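Local coordinates for conserved lipoprotein, putative (Clostridium novyi, PDB 4L1N) that is of unknown function but is probably anchored to the cell membrane as a lipoprotein of the DUF4652 family, at residues A[71-76]-A[126-131]; A[77-82]-A[121-126]; A[105-110]-A[151-156]. All blocks are in the same frame, centred on the assembly; numbering follows the deposited sequence.

Interaction 1: residues A[71-76]-A[126-131]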
loop_
_atom_site.group_PDB
_atom_site.type_symbol
_atom_site.label_atom_id
_atom_site.label_comp_id
_atom_site.label_asym_id
_atom_site.label_seq_id
_atom_site.Cartn_x
_atom_site.Cartn_y
_atom_site.Cartn_z
ATOM N N ASN A 71 -5.706 3.626 11.918
ATOM C CA ASN A 71 -5.469 4.981 12.392
ATOM C C ASN A 71 -3.990 5.325 12.419
ATOM O O ASN A 71 -3.150 4.445 12.617
ATOM C CB ASN A 71 -6.028 5.119 13.792
ATOM C CG ASN A 71 -7.322 5.860 13.868
ATOM O OD1 ASN A 71 -8.298 5.553 13.173
ATOM N ND2 ASN A 71 -7.361 6.825 14.760
ATOM N N SER A 72 -3.673 6.614 12.268
ATOM C CA SER A 72 -2.312 7.127 12.374
ATOM C C SER A 72 -1.874 7.028 13.849
ATOM O O SER A 72 -2.743 6.957 14.730
ATOM C CB SER A 72 -2.272 8.568 11.878
ATOM O OG SER A 72 -0.985 9.137 12.036
ATOM N N SER A 73 -0.553 7.024 14.137
ATOM C CA SER A 73 -0.085 6.929 15.536
ATOM C C SER A 73 -0.618 8.086 16.407
ATOM O O SER A 73 -1.054 7.829 17.525
ATOM C CB SER A 73 1.439 6.870 15.614
ATOM O OG SER A 73 2.036 8.155 15.556
ATOM N N ASN A 74 -0.634 9.332 15.868
ATOM C CA ASN A 74 -1.115 10.541 16.557
ATOM C C ASN A 74 -2.659 10.646 16.544
ATOM O O ASN A 74 -3.211 11.616 17.073
ATOM C CB ASN A 74 -0.487 11.813 15.934
ATOM C CG ASN A 74 -0.852 12.116 14.491
ATOM O OD1 ASN A 74 -1.478 11.324 13.770
ATOM N ND2 ASN A 74 -0.446 13.287 14.023
ATOM N N ASN A 75 -3.345 9.656 15.918
ATOM C CA ASN A 75 -4.803 9.543 15.763
ATOM C C ASN A 75 -5.416 10.764 15.041
ATOM O O ASN A 75 -6.613 11.015 15.182
ATOM C CB ASN A 75 -5.498 9.285 17.112
ATOM C CG ASN A 75 -5.241 7.906 17.672
ATOM O OD1 ASN A 75 -5.427 6.879 17.003
ATOM N ND2 ASN A 75 -4.823 7.848 18.924
ATOM N N LYS A 76 -4.605 11.489 14.239
ATOM C CA LYS A 76 -5.044 12.654 13.454
ATOM C C LYS A 76 -5.643 12.187 12.130
ATOM O O LYS A 76 -6.579 12.799 11.621
ATOM C CB LYS A 76 -3.864 13.617 13.203
ATOM C CG LYS A 76 -4.231 14.970 12.592
ATOM C CD LYS A 76 -2.985 15.726 12.114
ATOM C CE LYS A 76 -3.262 17.162 11.725
ATOM N NZ LYS A 76 -2.711 18.131 12.716
ATOM N N PHE A 126 3.915 4.748 8.176
ATOM C CA PHE A 126 5.373 4.898 8.248
ATOM C C PHE A 126 5.704 5.927 9.327
ATOM O O PHE A 126 6.620 5.722 10.124
ATOM C CB PHE A 126 5.960 5.301 6.880
ATOM C CG PHE A 126 7.455 5.492 6.872
ATOM C CD1 PHE A 126 8.016 6.732 7.147
ATOM C CD2 PHE A 126 8.305 4.429 6.598
ATOM C CE1 PHE A 126 9.398 6.901 7.173
ATOM C CE2 PHE A 126 9.691 4.597 6.621
ATOM C CZ PHE A 126 10.228 5.834 6.901
ATOM N N ASP A 127 4.982 7.048 9.316
ATOM C CA ASP A 127 5.054 8.140 10.278
ATOM C C ASP A 127 3.677 8.865 10.250
ATOM O O ASP A 127 2.706 8.282 9.775
ATOM C CB ASP A 127 6.281 9.068 10.048
ATOM C CG ASP A 127 6.423 9.791 8.715
ATOM O OD1 ASP A 127 5.382 10.073 8.070
ATOM O OD2 ASP A 127 7.571 10.159 8.358
ATOM N N ASP A 128 3.570 10.086 10.773
ATOM C CA ASP A 128 2.266 10.761 10.840
ATOM C C ASP A 128 1.844 11.408 9.519
ATOM O O ASP A 128 0.715 11.903 9.433
ATOM C CB ASP A 128 2.241 11.804 11.976
ATOM C CG ASP A 128 2.523 11.207 13.347
ATOM O OD1 ASP A 128 1.767 10.298 13.771
ATOM O OD2 ASP A 128 3.502 11.642 13.992
ATOM N N ASN A 129 2.706 11.368 8.486
ATOM C CA ASN A 129 2.398 11.986 7.195
ATOM C C ASN A 129 2.574 11.050 6.021
ATOM O O ASN A 129 2.208 11.420 4.907
ATOM C CB ASN A 129 3.265 13.222 6.976
ATOM C CG ASN A 129 3.098 14.262 8.045
ATOM O OD1 ASN A 129 2.016 14.842 8.233
ATOM N ND2 ASN A 129 4.164 14.479 8.795
ATOM N N ASN A 130 3.132 9.853 6.244
ATOM C CA ASN A 130 3.364 8.899 5.160
ATOM C C ASN A 130 2.871 7.508 5.493
ATOM O O ASN A 130 2.835 7.115 6.660
ATOM C CB ASN A 130 4.859 8.819 4.814
ATOM C CG ASN A 130 5.511 10.142 4.527
ATOM O OD1 ASN A 130 5.546 10.617 3.398
ATOM N ND2 ASN A 130 6.062 10.757 5.546
ATOM N N LEU A 131 2.562 6.741 4.441
ATOM C CA LEU A 131 2.161 5.341 4.507
ATOM C C LEU A 131 3.236 4.435 3.915
ATOM O O LEU A 131 4.070 4.877 3.115
ATOM C CB LEU A 131 0.862 5.095 3.711
ATOM C CG LEU A 131 -0.463 5.612 4.237
ATOM C CD1 LEU A 131 -1.463 5.662 3.131
ATOM C CD2 LEU A 131 -0.996 4.737 5.355
#
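Ser73 and Asn74 meet the carboxylate of Asp128, and OD1 of that carboxylate receives both of the bonds between the segments. Ser73 OG donates to Asp128 OD1 at 2.8 Å, on the syn side and not far from the carboxylate plane. The backbone N of Asn74 gives Asp128 OD1 a weak bond of 3.3 Å (N-H...O angle 138°). The first torsion of Ser73 (chi1 83°) holds OG between its own backbone N and carbonyl carbon, turned to Asp128.

The amide of Asn74 lies over the same carboxylate. The two planes are 23° apart and stacked, with Asn74 CG 3.3 Å from Asp128 OD1. Asn74 OD1 has its own donors on opposite faces of its plane. One is Ser72 OG at 2.8 Å; the other is Lys76 N at 3.2 Å, which makes an Asx turn. The backbone here is a type I beta turn, closed by Asn75 N on Ser72 O.

On the other segment, Asp127 faces its own loop. Its OD1 accepts from Asn129 N in a second Asx turn and from Asn130 ND2 at 2.7 Å. These bonds hold the turn that carries Asp128.

The contact lies at the surface, where two loops beside sheet strands meet. Neutral hydroxyl and amide groups meet the carboxylate of Asp128 here, so its negative charge is probably stabilised by hydrogen bonding, with no cation within the contact.

Interaction 2: residues A[77-82]-A[121-126]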
loop_
_atom_site.group_PDB
_atom_site.type_symbol
_atom_site.label_atom_id
_atom_site.label_comp_id
_atom_site.label_asym_id
_atom_site.label_seq_id
_atom_site.Cartn_x
_atom_site.Cartn_y
_atom_site.Cartn_z
ATOM N N PHE A 77 -5.105 11.097 11.585
ATOM C CA PHE A 77 -5.525 10.533 10.316
ATOM C C PHE A 77 -5.922 9.066 10.427
ATOM O O PHE A 77 -5.632 8.404 11.425
ATOM C CB PHE A 77 -4.391 10.668 9.281
ATOM C CG PHE A 77 -3.996 12.080 8.934
ATOM C CD1 PHE A 77 -4.852 12.903 8.207
ATOM C CD2 PHE A 77 -2.750 12.578 9.295
ATOM C CE1 PHE A 77 -4.486 14.213 7.886
ATOM C CE2 PHE A 77 -2.385 13.890 8.977
ATOM C CZ PHE A 77 -3.255 14.698 8.273
ATOM N N SER A 78 -6.578 8.567 9.374
ATOM C CA SER A 78 -6.994 7.187 9.202
ATOM C C SER A 78 -6.978 6.851 7.716
ATOM O O SER A 78 -7.246 7.722 6.885
ATOM C CB SER A 78 -8.366 6.944 9.811
ATOM O OG SER A 78 -8.516 5.559 10.069
ATOM N N ALA A 79 -6.618 5.605 7.380
ATOM C CA ALA A 79 -6.518 5.134 6.005
ATOM C C ALA A 79 -7.026 3.694 5.858
ATOM O O ALA A 79 -7.070 2.958 6.844
ATOM C CB ALA A 79 -5.077 5.226 5.532
ATOM N N CYS A 80 -7.408 3.304 4.614
ATOM C CA CYS A 80 -7.876 1.974 4.204
ATOM C C CYS A 80 -7.771 1.841 2.677
ATOM O O CYS A 80 -7.495 2.840 2.002
ATOM C CB CYS A 80 -9.303 1.713 4.691
ATOM S SG CYS A 80 -10.589 2.630 3.790
ATOM N N ILE A 81 -8.002 0.617 2.137
ATOM C CA ILE A 81 -8.003 0.352 0.694
ATOM C C ILE A 81 -9.429 -0.002 0.299
ATOM O O ILE A 81 -9.906 -1.070 0.691
ATOM C CB ILE A 81 -6.994 -0.753 0.249
ATOM C CG1 ILE A 81 -5.548 -0.421 0.629
ATOM C CG2 ILE A 81 -7.119 -1.049 -1.262
ATOM C CD1 ILE A 81 -4.747 -1.600 0.903
ATOM N N GLU A 82 -10.094 0.881 -0.489
ATOM C CA GLU A 82 -11.450 0.696 -0.991
ATOM C C GLU A 82 -11.434 -0.004 -2.354
ATOM O O GLU A 82 -10.601 0.324 -3.196
ATOM C CB GLU A 82 -12.177 2.062 -1.066
ATOM C CG GLU A 82 -13.465 2.137 -1.893
ATOM C CD GLU A 82 -14.702 1.368 -1.452
ATOM O OE1 GLU A 82 -14.607 0.578 -0.486
ATOM O OE2 GLU A 82 -15.771 1.546 -2.085
ATOM N N LYS A 121 -1.995 -2.937 -2.465
ATOM C CA LYS A 121 -2.408 -4.251 -1.957
ATOM C C LYS A 121 -2.383 -4.304 -0.418
ATOM O O LYS A 121 -3.234 -4.977 0.171
ATOM C CB LYS A 121 -1.517 -5.358 -2.554
ATOM C CG LYS A 121 -1.869 -6.786 -2.168
ATOM C CD LYS A 121 -3.263 -7.236 -2.588
ATOM C CE LYS A 121 -3.240 -8.575 -3.256
ATOM N NZ LYS A 121 -4.302 -8.662 -4.285
ATOM N N TYR A 122 -1.392 -3.642 0.221
ATOM C CA TYR A 122 -1.224 -3.572 1.683
ATOM C C TYR A 122 -0.733 -2.187 2.056
ATOM O O TYR A 122 0.158 -1.649 1.394
ATOM C CB TYR A 122 -0.266 -4.657 2.238
ATOM C CG TYR A 122 -0.063 -4.591 3.745
ATOM C CD1 TYR A 122 0.946 -3.808 4.302
ATOM C CD2 TYR A 122 -0.884 -5.304 4.612
ATOM C CE1 TYR A 122 1.105 -3.705 5.683
ATOM C CE2 TYR A 122 -0.742 -5.199 5.996
ATOM C CZ TYR A 122 0.255 -4.401 6.529
ATOM O OH TYR A 122 0.403 -4.290 7.898
ATOM N N ILE A 123 -1.336 -1.604 3.106
ATOM C CA ILE A 123 -0.955 -0.296 3.600
ATOM C C ILE A 123 -0.862 -0.328 5.125
ATOM O O ILE A 123 -1.628 -1.026 5.795
ATOM C CB ILE A 123 -1.883 0.872 3.103
ATOM C CG1 ILE A 123 -3.290 0.860 3.757
ATOM C CG2 ILE A 123 -1.947 0.984 1.566
ATOM C CD1 ILE A 123 -3.928 2.145 3.862
ATOM N N ASP A 124 0.096 0.434 5.658
ATOM C CA ASP A 124 0.307 0.683 7.080
ATOM C C ASP A 124 1.068 1.980 7.232
ATOM O O ASP A 124 1.608 2.483 6.246
ATOM C CB ASP A 124 0.998 -0.462 7.802
ATOM C CG ASP A 124 0.523 -0.645 9.232
ATOM O OD1 ASP A 124 -0.035 0.334 9.812
ATOM O OD2 ASP A 124 0.714 -1.769 9.781
ATOM N N TRP A 125 1.077 2.556 8.435
ATOM C CA TRP A 125 1.690 3.862 8.636
ATOM C C TRP A 125 3.202 3.795 8.806
ATOM O O TRP A 125 3.711 2.897 9.473
ATOM C CB TRP A 125 1.033 4.572 9.818
ATOM C CG TRP A 125 -0.388 4.951 9.526
ATOM C CD1 TRP A 125 -1.510 4.233 9.824
ATOM C CD2 TRP A 125 -0.840 6.144 8.860
ATOM N NE1 TRP A 125 -2.637 4.929 9.435
ATOM C CE2 TRP A 125 -2.252 6.101 8.834
ATOM C CE3 TRP A 125 -0.186 7.263 8.307
ATOM C CZ2 TRP A 125 -3.021 7.116 8.243
ATOM C CZ3 TRP A 125 -0.953 8.275 7.739
ATOM C CH2 TRP A 125 -2.348 8.182 7.685
ATOM N N PHE A 126 3.915 4.748 8.176
ATOM C CA PHE A 126 5.373 4.898 8.248
ATOM C C PHE A 126 5.704 5.927 9.327
ATOM O O PHE A 126 6.620 5.722 10.124
ATOM C CB PHE A 126 5.960 5.301 6.880
ATOM C CG PHE A 126 7.455 5.492 6.872
ATOM C CD1 PHE A 126 8.016 6.732 7.147
ATOM C CD2 PHE A 126 8.305 4.429 6.598
ATOM C CE1 PHE A 126 9.398 6.901 7.173
ATOM C CE2 PHE A 126 9.691 4.597 6.621
ATOM C CZ PHE A 126 10.228 5.834 6.901
#
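Trp125, whose indole packs on Phe77 and Ala79, donates through its backbone N to Asp124 OD1 at 2.8 Å. Its ring NE1 is hydrogen-bonded to Lys70 O. The two strands belong to one strongly curled antiparallel sheet, and they face each other across its interior. They run antiparallel, 179° apart, with axes 7.5 Å from each other, and no hydrogen bond joins them. Side chains make the contact between them.

At one end, CH2 of the Trp125 indole lies 3.6 Å from Phe77 CB, while its neighbour CZ2 comes up to Ala79 CB. The indole also turns an edge to the backbone carbon of Ser78. Ile123 stands in the middle. Its chi1 of 72° turns CG1 toward strand 77-82, and CD1 ends 3.7 Å from Ala79 CB. Its other branch, CG2, packs on Ile81 CD1 at 3.9 Å, so the two isoleucines lie alongside one another, pointing opposite ways.

Val133 and Ile96, from other strands of the sheet, also touch Ile123 and continue the apolar interior. Lys70 NZ reaches Ile123 O, so the short strand 70-71 ties to strand 118-125 as well. At the far end, Ile81 CD1 ends 3.8 Å from Lys121 O.

Interaction 3: residues A[105-110]-A[151-156]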
loop_
_atom_site.group_PDB
_atom_site.type_symbol
_atom_site.label_atom_id
_atom_site.label_comp_id
_atom_site.label_asym_id
_atom_site.label_seq_id
_atom_site.Cartn_x
_atom_site.Cartn_y
_atom_site.Cartn_z
ATOM N N SER A 105 -12.172 15.862 7.064
ATOM C CA SER A 105 -11.901 15.878 5.620
ATOM C C SER A 105 -11.694 14.471 5.126
ATOM O O SER A 105 -11.222 13.632 5.884
ATOM C CB SER A 105 -10.659 16.708 5.298
ATOM O OG SER A 105 -10.681 17.994 5.892
ATOM N N LYS A 106 -12.022 14.215 3.854
ATOM C CA LYS A 106 -11.872 12.919 3.194
ATOM C C LYS A 106 -11.304 13.107 1.801
ATOM O O LYS A 106 -11.748 13.979 1.066
ATOM C CB LYS A 106 -13.229 12.181 3.092
ATOM C CG LYS A 106 -13.924 11.863 4.411
ATOM C CD LYS A 106 -15.428 11.686 4.227
ATOM C CE LYS A 106 -16.145 11.659 5.552
ATOM N NZ LYS A 106 -17.431 10.923 5.465
ATOM N N TRP A 107 -10.347 12.277 1.424
ATOM C CA TRP A 107 -9.771 12.260 0.084
ATOM C C TRP A 107 -9.296 10.836 -0.248
ATOM O O TRP A 107 -9.376 9.952 0.603
ATOM C CB TRP A 107 -8.656 13.303 -0.091
ATOM C CG TRP A 107 -7.377 13.034 0.647
ATOM C CD1 TRP A 107 -6.269 12.404 0.158
ATOM C CD2 TRP A 107 -7.006 13.566 1.924
ATOM N NE1 TRP A 107 -5.248 12.462 1.077
ATOM C CE2 TRP A 107 -5.675 13.166 2.175
ATOM C CE3 TRP A 107 -7.680 14.330 2.897
ATOM C CZ2 TRP A 107 -5.009 13.490 3.360
ATOM C CZ3 TRP A 107 -7.023 14.638 4.076
ATOM C CH2 TRP A 107 -5.713 14.193 4.312
ATOM N N GLU A 108 -8.897 10.612 -1.510
ATOM C CA GLU A 108 -8.413 9.338 -1.987
ATOM C C GLU A 108 -7.118 9.532 -2.771
ATOM O O GLU A 108 -6.906 10.573 -3.396
ATOM C CB GLU A 108 -9.485 8.572 -2.810
ATOM C CG GLU A 108 -9.752 9.072 -4.220
ATOM C CD GLU A 108 -10.837 8.368 -5.019
ATOM O OE1 GLU A 108 -12.002 8.315 -4.562
ATOM O OE2 GLU A 108 -10.544 7.991 -6.173
ATOM N N LEU A 109 -6.230 8.533 -2.680
ATOM C CA LEU A 109 -4.982 8.475 -3.420
ATOM C C LEU A 109 -5.135 7.417 -4.483
ATOM O O LEU A 109 -5.356 6.241 -4.172
ATOM C CB LEU A 109 -3.785 8.170 -2.519
ATOM C CG LEU A 109 -3.327 9.198 -1.505
ATOM C CD1 LEU A 109 -2.119 8.651 -0.743
ATOM C CD2 LEU A 109 -2.965 10.531 -2.150
ATOM N N ASP A 110 -5.074 7.839 -5.737
ATOM C CA ASP A 110 -5.249 6.937 -6.861
ATOM C C ASP A 110 -3.990 6.749 -7.623
ATOM O O ASP A 110 -3.302 7.710 -7.937
ATOM C CB ASP A 110 -6.319 7.458 -7.816
ATOM C CG ASP A 110 -7.732 7.210 -7.363
ATOM O OD1 ASP A 110 -7.916 6.662 -6.248
ATOM O OD2 ASP A 110 -8.660 7.546 -8.127
ATOM N N VAL A 151 4.695 6.422 0.882
ATOM C CA VAL A 151 3.809 7.338 0.144
ATOM C C VAL A 151 3.258 8.468 1.032
ATOM O O VAL A 151 2.614 8.203 2.040
ATOM C CB VAL A 151 2.658 6.535 -0.518
ATOM C CG1 VAL A 151 1.706 7.448 -1.291
ATOM C CG2 VAL A 151 3.210 5.419 -1.416
ATOM N N ASN A 152 3.495 9.725 0.625
ATOM C CA ASN A 152 3.010 10.932 1.298
ATOM C C ASN A 152 1.496 11.036 1.111
ATOM O O ASN A 152 1.016 11.108 -0.023
ATOM C CB ASN A 152 3.721 12.154 0.748
ATOM C CG ASN A 152 3.558 13.414 1.570
ATOM O OD1 ASN A 152 2.451 13.867 1.896
ATOM N ND2 ASN A 152 4.675 14.047 1.864
ATOM N N ILE A 153 0.747 11.010 2.230
ATOM C CA ILE A 153 -0.724 10.997 2.237
ATOM C C ILE A 153 -1.324 12.261 1.628
ATOM O O ILE A 153 -2.498 12.244 1.247
ATOM C CB ILE A 153 -1.332 10.719 3.644
ATOM C CG1 ILE A 153 -1.089 11.855 4.649
ATOM C CG2 ILE A 153 -0.911 9.358 4.171
ATOM C CD1 ILE A 153 -2.156 12.016 5.648
ATOM N N GLU A 154 -0.529 13.328 1.505
ATOM C CA GLU A 154 -1.002 14.599 0.970
ATOM C C GLU A 154 -0.594 14.807 -0.494
ATOM O O GLU A 154 -1.454 15.139 -1.304
ATOM C CB GLU A 154 -0.488 15.758 1.853
ATOM C CG GLU A 154 -1.044 17.134 1.525
ATOM C CD GLU A 154 -2.551 17.228 1.394
ATOM O OE1 GLU A 154 -3.266 16.913 2.373
ATOM O OE2 GLU A 154 -3.016 17.617 0.299
ATOM N N THR A 155 0.699 14.659 -0.826
ATOM C CA THR A 155 1.224 14.929 -2.168
ATOM C C THR A 155 1.163 13.711 -3.116
ATOM O O THR A 155 1.222 13.885 -4.334
ATOM C CB THR A 155 2.667 15.473 -2.090
ATOM O OG1 THR A 155 3.535 14.496 -1.518
ATOM C CG2 THR A 155 2.772 16.790 -1.320
ATOM N N GLY A 156 1.070 12.508 -2.574
ATOM C CA GLY A 156 1.030 11.307 -3.398
ATOM C C GLY A 156 2.391 10.927 -3.945
ATOM O O GLY A 156 2.498 10.004 -4.755
#
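Trp107 reaches across to Ile153 and Glu154, and it shares the contact with Leu109. The side chain leaves the backbone toward 151-156, and a chi1 of 70° swings the ring toward the turn. CD1 comes within 3.9 Å of Ile153 O. Next to it, NE1 donates to Ile153 O at 2.8 Å. The acceptor lies near the ring plane, at the edge, and the N-H arrives nearly along the C=O axis; the bond itself is somewhat bent (146°). CE2 lies 3.4 Å from Ile153 O. CZ2 meets CD1 of Ile153, the residue that supplies the acceptor, at 3.9 Å; the two side chains cross at about a right angle. The outermost of these atoms, CH2, lies 4.1 Å from Glu154 OE1, which stands over one face of the ring toward its rim.

The other carboxylate oxygen of Glu154 forms a salt bridge with Lys54, and Lys54 also makes a cation-pi contact with Trp107. Lys54 thus meets both carboxylate and indole, and probably offsets the negative charge near the ring.

Two residues along the strand, Leu109 packs against the same turn. Its CD1 meets Val151 CG1 tip to tip at 4.0 Å, and its CD2 lies 3.8 Å from Ile153 O.

The receiving loop is held from within. Asn152 OD1 accepts from Glu154 N at 3.1 Å, in an Asx turn, and Gly156 N returns to Asn152 O. This is a tight beta-hairpin turn between strands 147-152 and 157-160, its carbonyl pinned by a tryptophan from strand 105-111 of the same curled antiparallel sheet.

In the fold
From the N terminus, the chain first passes 71-76 and 77-82, then 105-110, then 121-126 and 126-131, and last 151-156. Interaction 1 closes a loop of 49 residues between 71-76 and 126-131. Interaction 2 lies inside that loop. Interaction 3 starts within both loops and ends beyond them, so it crosses each. Interactions 1 and 2 share Phe126, and Ser72 N probably bonds Phe77 O. Interactions 1 and 3 meet where strands 130-137 and 147-152 pair. In the interior Ile153 packs on Trp125 and Phe77, joining interactions 2 and 3. Interactions 1 and 2 bring the two ends of the curled sheet together, and interaction 3 joins strand 105-111 to the turn after strand 147-152.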